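Local structure of methionine-R-sulfoxide reductase (Neisseria meningitidis, 3MMH) at residues A34-T39 with V52-V57; I78-G83 with Q87-G92; L131-D134 with Q140-E143. The protein reduces the R form of free methionine sulfoxide back to methionine, using a GAF-type fold with the substrate bound on one side of its sheet. All coordinates share one frame; numbering follows the deposited sequence.

Contact 1 (A34-T39 with V52-V57). With SME (methionine sulfoxide), chain C.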
# COMPACT_ATOMS: atom_id res chain seq x y z
N ALA A 34 8.28 2.31 2.26
CA ALA A 34 8.29 2.65 0.85
C ALA A 34 8.64 1.43 0.00
O ALA A 34 8.04 1.15 -1.04
CB ALA A 34 9.26 3.81 0.54
N ASN A 35 9.63 0.66 0.44
CA ASN A 35 10.06 -0.53 -0.26
C ASN A 35 9.00 -1.62 -0.29
O ASN A 35 8.78 -2.27 -1.30
CB ASN A 35 11.39 -1.04 0.23
CG ASN A 35 12.58 -0.25 -0.29
OD1 ASN A 35 12.49 0.32 -1.35
ND2 ASN A 35 13.68 -0.27 0.49
N LEU A 36 8.32 -1.81 0.83
CA LEU A 36 7.21 -2.76 0.87
C LEU A 36 6.11 -2.33 -0.07
O LEU A 36 5.49 -3.13 -0.78
CB LEU A 36 6.66 -2.93 2.30
CG LEU A 36 7.67 -3.59 3.28
CD1 LEU A 36 7.03 -3.60 4.68
CD2 LEU A 36 8.19 -4.94 2.83
N ALA A 37 5.79 -1.03 -0.06
CA ALA A 37 4.73 -0.49 -0.90
C ALA A 37 5.04 -0.68 -2.36
O ALA A 37 4.19 -1.14 -3.18
CB ALA A 37 4.46 0.97 -0.55
N ASN A 38 6.27 -0.38 -2.79
CA ASN A 38 6.61 -0.57 -4.21
C ASN A 38 6.69 -2.10 -4.54
O ASN A 38 6.34 -2.47 -5.67
CB ASN A 38 7.92 0.13 -4.61
CG ASN A 38 7.68 1.53 -5.12
OD1 ASN A 38 6.47 1.79 -5.53
ND2 ASN A 38 8.60 2.40 -5.02
N THR A 39 7.12 -2.93 -3.62
CA THR A 39 7.14 -4.37 -3.90
C THR A 39 5.73 -4.91 -4.14
O THR A 39 5.48 -5.65 -5.08
CB THR A 39 7.82 -5.15 -2.74
OG1 THR A 39 9.21 -4.70 -2.66
CG2 THR A 39 7.85 -6.62 -2.98
N VAL A 52 -2.25 -8.67 -2.48
CA VAL A 52 -0.85 -8.97 -2.21
C VAL A 52 -0.26 -7.86 -1.33
O VAL A 52 -0.44 -6.68 -1.63
CB VAL A 52 0.02 -9.21 -3.46
CG1 VAL A 52 -0.06 -8.06 -4.45
CG2 VAL A 52 1.44 -9.59 -3.11
N GLY A 53 0.45 -8.22 -0.29
CA GLY A 53 0.98 -7.24 0.62
C GLY A 53 1.61 -7.81 1.82
O GLY A 53 2.01 -9.01 1.83
N PHE A 54 1.75 -7.02 2.86
CA PHE A 54 2.56 -7.34 4.03
C PHE A 54 1.82 -7.11 5.31
O PHE A 54 1.04 -6.13 5.42
CB PHE A 54 3.85 -6.53 4.02
CG PHE A 54 4.71 -6.80 2.80
CD1 PHE A 54 5.59 -7.84 2.78
CD2 PHE A 54 4.52 -6.07 1.62
CE1 PHE A 54 6.34 -8.08 1.62
CE2 PHE A 54 5.27 -6.30 0.48
CZ PHE A 54 6.15 -7.36 0.51
N TYR A 55 2.17 -7.90 6.31
CA TYR A 55 1.91 -7.60 7.71
C TYR A 55 3.23 -7.62 8.44
O TYR A 55 4.12 -8.43 8.10
CB TYR A 55 0.98 -8.64 8.36
CG TYR A 55 -0.45 -8.62 7.95
CD1 TYR A 55 -1.42 -8.09 8.82
CD2 TYR A 55 -0.90 -9.14 6.71
CE1 TYR A 55 -2.72 -8.03 8.45
CE2 TYR A 55 -2.23 -9.09 6.34
CZ TYR A 55 -3.17 -8.50 7.21
OH TYR A 55 -4.48 -8.42 6.84
N LEU A 56 3.37 -6.82 9.46
CA LEU A 56 4.62 -6.67 10.22
C LEU A 56 4.37 -7.00 11.69
O LEU A 56 3.31 -6.65 12.24
CB LEU A 56 5.23 -5.26 10.07
CG LEU A 56 5.66 -4.93 8.64
CD1 LEU A 56 6.07 -3.45 8.56
CD2 LEU A 56 6.71 -5.89 8.07
N VAL A 57 5.31 -7.66 12.32
CA VAL A 57 5.17 -8.04 13.71
C VAL A 57 5.22 -6.80 14.63
O VAL A 57 6.17 -6.02 14.53
CB VAL A 57 6.25 -9.08 14.12
CG1 VAL A 57 6.26 -9.27 15.63
CG2 VAL A 57 6.05 -10.38 13.36
N SME C . -6.07 -14.93 5.00
CA SME C . -5.11 -14.41 6.00
CB SME C . -5.50 -13.02 6.55
CG SME C . -5.03 -11.82 5.71
S SME C . -6.05 -11.53 4.32
OE SME C . -6.52 -12.63 3.49
CE SME C . -5.18 -10.20 3.58
C SME C . -4.90 -15.42 7.10
O SME C . -4.05 -15.16 7.96
OXT SME C . -5.58 -16.51 7.09

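Contact 2 (I78-G83 with Q87-G92). With SME (methionine sulfoxide), chain C.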
# COMPACT_ATOMS: atom_id res chain seq x y z
N ILE A 78 -3.65 -9.55 13.07
CA ILE A 78 -3.74 -11.02 13.09
C ILE A 78 -2.90 -11.51 14.31
O ILE A 78 -1.70 -11.32 14.34
CB ILE A 78 -3.25 -11.65 11.76
CG1 ILE A 78 -4.10 -11.14 10.58
CG2 ILE A 78 -3.37 -13.18 11.83
CD1 ILE A 78 -3.56 -11.53 9.26
N PRO A 79 -3.54 -12.15 15.27
CA PRO A 79 -2.79 -12.67 16.40
C PRO A 79 -1.75 -13.72 15.99
O PRO A 79 -2.02 -14.55 15.11
CB PRO A 79 -3.86 -13.26 17.32
CG PRO A 79 -5.11 -12.63 16.89
CD PRO A 79 -4.99 -12.37 15.44
N PHE A 80 -0.67 -13.79 16.79
CA PHE A 80 0.27 -14.91 16.66
C PHE A 80 -0.50 -16.24 16.60
O PHE A 80 -1.35 -16.48 17.44
CB PHE A 80 1.20 -14.94 17.88
CG PHE A 80 2.16 -16.07 17.87
CD1 PHE A 80 3.28 -16.02 17.11
CD2 PHE A 80 1.89 -17.24 18.58
CE1 PHE A 80 4.15 -17.06 17.06
CE2 PHE A 80 2.72 -18.32 18.51
CZ PHE A 80 3.88 -18.27 17.76
N GLY A 81 -0.13 -17.10 15.67
CA GLY A 81 -0.68 -18.43 15.55
C GLY A 81 -2.03 -18.56 14.95
O GLY A 81 -2.46 -19.70 14.76
N ARG A 82 -2.72 -17.46 14.63
CA ARG A 82 -4.07 -17.51 14.06
C ARG A 82 -3.97 -17.21 12.57
O ARG A 82 -3.18 -16.34 12.14
CB ARG A 82 -4.90 -16.46 14.75
CG ARG A 82 -5.13 -16.70 16.28
CD ARG A 82 -5.85 -17.99 16.60
NE ARG A 82 -7.05 -18.22 15.78
CZ ARG A 82 -8.25 -17.84 16.16
NH1 ARG A 82 -8.46 -17.17 17.23
NH2 ARG A 82 -9.30 -18.10 15.39
N GLY A 83 -4.83 -17.83 11.79
CA GLY A 83 -4.85 -17.63 10.36
C GLY A 83 -3.66 -18.26 9.66
O GLY A 83 -2.73 -18.69 10.29
N GLN A 87 -0.07 -18.67 11.47
CA GLN A 87 0.56 -19.98 11.34
C GLN A 87 1.92 -19.95 10.71
O GLN A 87 2.85 -20.65 11.19
CB GLN A 87 -0.30 -20.94 10.54
CG GLN A 87 -1.58 -21.34 11.22
CD GLN A 87 -2.63 -21.93 10.30
OE1 GLN A 87 -2.38 -22.19 9.12
NE2 GLN A 87 -3.82 -22.10 10.85
N ALA A 88 2.09 -19.16 9.66
CA ALA A 88 3.43 -19.07 9.03
C ALA A 88 4.40 -18.52 10.03
O ALA A 88 5.55 -18.98 10.10
CB ALA A 88 3.38 -18.21 7.77
N TRP A 89 4.01 -17.50 10.78
CA TRP A 89 4.84 -16.92 11.84
C TRP A 89 5.19 -17.99 12.88
O TRP A 89 6.35 -18.20 13.20
CB TRP A 89 4.10 -15.74 12.45
CG TRP A 89 4.74 -15.04 13.58
CD1 TRP A 89 6.02 -15.15 14.02
CD2 TRP A 89 4.12 -13.98 14.35
NE1 TRP A 89 6.20 -14.29 15.09
CE2 TRP A 89 5.07 -13.53 15.28
CE3 TRP A 89 2.83 -13.43 14.37
CZ2 TRP A 89 4.81 -12.54 16.21
CZ3 TRP A 89 2.55 -12.45 15.33
CH2 TRP A 89 3.55 -12.02 16.25
N ALA A 90 4.20 -18.72 13.38
CA ALA A 90 4.43 -19.70 14.44
C ALA A 90 5.31 -20.85 13.90
O ALA A 90 6.15 -21.36 14.67
CB ALA A 90 3.08 -20.25 14.96
N LYS A 91 5.14 -21.25 12.61
CA LYS A 91 5.88 -22.45 12.01
C LYS A 91 7.33 -21.92 11.70
O LYS A 91 8.23 -22.71 11.53
CB LYS A 91 5.22 -22.78 10.57
CG LYS A 91 5.67 -24.02 9.74
CD LYS A 91 4.93 -23.96 8.34
CE LYS A 91 5.41 -25.02 7.32
NZ LYS A 91 4.46 -24.98 6.05
N GLY A 92 7.52 -20.62 11.45
CA GLY A 92 8.75 -20.13 10.91
C GLY A 92 8.99 -20.51 9.47
O GLY A 92 10.13 -20.70 9.07
N SME C . -6.07 -14.93 5.00
CA SME C . -5.11 -14.41 6.00
CB SME C . -5.50 -13.02 6.55
CG SME C . -5.03 -11.82 5.71
S SME C . -6.05 -11.53 4.32
OE SME C . -6.52 -12.63 3.49
CE SME C . -5.18 -10.20 3.58
C SME C . -4.90 -15.42 7.10
O SME C . -4.05 -15.16 7.96
OXT SME C . -5.58 -16.51 7.09
O HOH W 1 -4.32 -21.35 13.60

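Contact 3 (L131-D134 with Q140-E143). With SME (methionine sulfoxide), chain C.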
# COMPACT_ATOMS: atom_id res chain seq x y z
N LEU A 131 4.88 -11.77 3.96
CA LEU A 131 4.28 -11.51 2.66
C LEU A 131 3.07 -12.40 2.47
O LEU A 131 3.23 -13.61 2.61
CB LEU A 131 5.32 -11.71 1.58
CG LEU A 131 4.99 -11.32 0.13
CD1 LEU A 131 6.30 -11.20 -0.72
CD2 LEU A 131 3.99 -12.18 -0.52
N ASP A 132 1.94 -11.82 2.22
CA ASP A 132 0.73 -12.59 2.00
C ASP A 132 0.17 -12.26 0.61
O ASP A 132 0.08 -11.09 0.23
CB ASP A 132 -0.34 -12.20 3.05
CG ASP A 132 -1.61 -12.94 2.87
OD1 ASP A 132 -1.58 -14.12 2.76
OD2 ASP A 132 -2.68 -12.34 2.98
N ALA A 133 -0.23 -13.29 -0.11
CA ALA A 133 -0.86 -13.14 -1.42
C ALA A 133 -2.11 -14.05 -1.47
O ALA A 133 -2.05 -15.18 -0.98
CB ALA A 133 0.03 -13.40 -2.58
N ASP A 134 -3.16 -13.50 -2.08
CA ASP A 134 -4.44 -14.18 -2.12
C ASP A 134 -5.01 -14.12 -3.54
O ASP A 134 -4.75 -13.18 -4.27
CB ASP A 134 -5.42 -13.59 -1.05
CG ASP A 134 -4.85 -13.58 0.34
OD1 ASP A 134 -5.11 -14.55 1.06
OD2 ASP A 134 -4.13 -12.59 0.65
N GLN A 140 -4.06 -21.13 -6.95
CA GLN A 140 -3.29 -20.18 -7.73
C GLN A 140 -1.81 -20.23 -7.35
O GLN A 140 -0.97 -19.79 -8.14
CB GLN A 140 -3.87 -18.78 -7.55
CG GLN A 140 -3.31 -17.84 -8.61
CD GLN A 140 -3.71 -18.22 -10.03
OE1 GLN A 140 -4.84 -18.67 -10.23
NE2 GLN A 140 -2.80 -18.10 -11.01
N PHE A 141 -1.50 -20.69 -6.16
CA PHE A 141 -0.16 -20.66 -5.63
C PHE A 141 0.38 -22.07 -5.43
O PHE A 141 -0.32 -22.95 -4.93
CB PHE A 141 -0.06 -19.90 -4.29
CG PHE A 141 -0.70 -18.54 -4.38
CD1 PHE A 141 -0.02 -17.50 -4.96
CD2 PHE A 141 -1.99 -18.31 -3.92
CE1 PHE A 141 -0.64 -16.26 -5.05
CE2 PHE A 141 -2.58 -17.08 -4.04
CZ PHE A 141 -1.90 -16.04 -4.60
N ASP A 142 1.60 -22.29 -5.91
CA ASP A 142 2.19 -23.58 -5.87
C ASP A 142 3.69 -23.48 -5.55
O ASP A 142 4.16 -22.47 -5.01
CB ASP A 142 1.89 -24.33 -7.19
CG ASP A 142 2.57 -23.76 -8.38
OD1 ASP A 142 3.45 -22.90 -8.24
OD2 ASP A 142 2.24 -24.16 -9.51
N GLU A 143 4.44 -24.55 -5.85
CA GLU A 143 5.84 -24.59 -5.50
C GLU A 143 6.67 -23.48 -6.18
O GLU A 143 7.68 -23.05 -5.65
CB GLU A 143 6.46 -25.99 -5.73
CG GLU A 143 6.69 -26.36 -7.15
CD GLU A 143 5.47 -26.93 -7.86
OE1 GLU A 143 4.37 -26.92 -7.27
OE2 GLU A 143 5.66 -27.34 -9.07
N SME C . -6.07 -14.93 5.00
CA SME C . -5.11 -14.41 6.00
CB SME C . -5.50 -13.02 6.55
CG SME C . -5.03 -11.82 5.71
S SME C . -6.05 -11.53 4.32
OE SME C . -6.52 -12.63 3.49
CE SME C . -5.18 -10.20 3.58
C SME C . -4.90 -15.42 7.10
O SME C . -4.05 -15.16 7.96
OXT SME C . -5.58 -16.51 7.09

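Contact 1 (A34-T39 with V52-V57)
Leu36 and Phe54 mark the closest backbone approach, CA to CA 7.3 Å, where helix segment 34-39 packs on strand segment 52-57 of the GAF-domain sheet. The axes of these short segments come within 8.4 Å and run roughly antiparallel, at 153°. No hydrogen bond links the two segments; the join is apolar and mostly buried. Leu36 reaches from the helix toward the strand with CG beside its backbone N (chi1 -66°), which sets the CD2 methyl over the middle of the Phe54 ring. The CH-pi contact is almost straight above the ring: Leu36 CD2 lies 3.7 Å from the Phe54 centroid, 4° off the normal. The other branch, Leu36 CD1, meets Leu56 CD1 tip to tip at 4.0 Å. Phe54 also brings CE2 to within 3.4 Å of Leu36 O, so the ring touches helix backbone as well as side chain. Leu156 of helix 143-165 packs against Phe54 too. Tyr55 points away from the helix into the methionine sulfoxide pocket, its hydroxyl bonded to Cys75 O, so the strand has a helix-covered face and a substrate face. Thr39 is held by its OG1, which donates to Asn35 O from the opposite face of the carbonyl plane to Thr39 N. Thr39 CG2, anti to the backbone N, meets the edge of the Phe54 ring, 4.0 Å from CZ.

Contact 2 (I78-G83 with Q87-G92)
A strand-turn-helix unit beside the methionine sulfoxide pocket of the GAF domain brings segment 78-83 against helix segment 87-92. A type II beta turn from Pro79 to Arg82 reverses the chain after strand 77-79, closed by Arg82 N to Pro79 O, and Gly81 takes its positive-phi position. From this turn Phe80 leans onto the helix. With CG anti to the backbone N (chi1 178°), its ring stands edge-on to the indole of Trp89 in a T-shaped stack, the planes at 84° and the phenyl and five-membered ring centroids 4.9 Å apart. Phe80 CD1 points onto the indole face, 3.5 Å from Trp89 CD2, while Phe80 CB sits over the six-membered ring as a CH-pi contact. Farther along the phenyl ring, Phe80 CZ touches Ala90 CB, also at 3.5 Å, so successive helix residues receive the one aromatic side chain. The backbone also crosses the contact in an i to i+4 bond: Gln87 N donates to Gly83 O at 2.9 Å with an N-H...O angle of 160°. Gly83 lies against the substrate, and its bare CA lets the carboxylate lie close, 3.5 Å from Gly83 CA to the substrate atom OXT. The backbone N of Val84 and that of Cys85 hydrogen-bond to the substrate. Arg82 turns outward to a salt bridge with Asp105, which also accepts from Gly83 N. The amide of Gln87 is bound on both ends, OE1 by His103 NE2 and NE2 by Pro104 O. A water completes the link, donating to Gly81 O at 2.7 Å and accepting from Gln87 NE2 at 2.9 Å.

Contact 3 (L131-D134 with Q140-E143)
Phe141, in the loop between strand 126-135 and helix 143-165, turns its CB toward Ala133 on the strand of the GAF-domain sheet. CG follows anti to the carbonyl carbon (chi1 -51°), carrying the ring in against the strand. On one side of the ring CE1 approaches the methyl of Ala133; on the other, Phe141 CE2 meets backbone instead, 3.6 Å from Ala133 O. At the tip, Phe141 CZ lies 3.8 Å from both Ala133 CB and Asp134 N. Ile117 of strand 115-123 and the ring of Trp49 add to the packing around Phe141. Next along the chain, Asp142 is the N-cap of helix 143-165, its OD1 accepting from Thr144 N. On the other face of the strand the chemistry reverses: Asp132 and Asp134 line the methionine sulfoxide pocket, with Asp132 OD2 3.3 Å from the substrate methyl CE and Asp134 turned to the sulfoxide oxygen. Glu116 adds a third acid beside them. Across the contact itself there is no hydrogen bond. Apolar packing on one face thus backs a strand whose other face turns acid side chains to the substrate.

Contacts 1 and 3 are buried and apolar across their segments, while contact 2 lies at the surface and adds an aromatic stack, a backbone hydrogen bond and a water bridge. Contacts 1 and 3 share the sheet core: strands 51-58 and 126-135 are neighbours, probably bonded from Asp132 N to Gly53 O at 2.8 Å, and Phe54 packs on Leu131. Contact 2 joins the sheet at its margin, where Trp89 meets Val57 and Ile78 meets Tyr55 of contact 1. Contacts 2 and 3 do not touch; their nearest atoms are about 6 Å apart. All three nevertheless reach the same methionine sulfoxide, contact 1 with an aromatic residue, contact 2 with aliphatic and glycine atoms, contact 3 with acids.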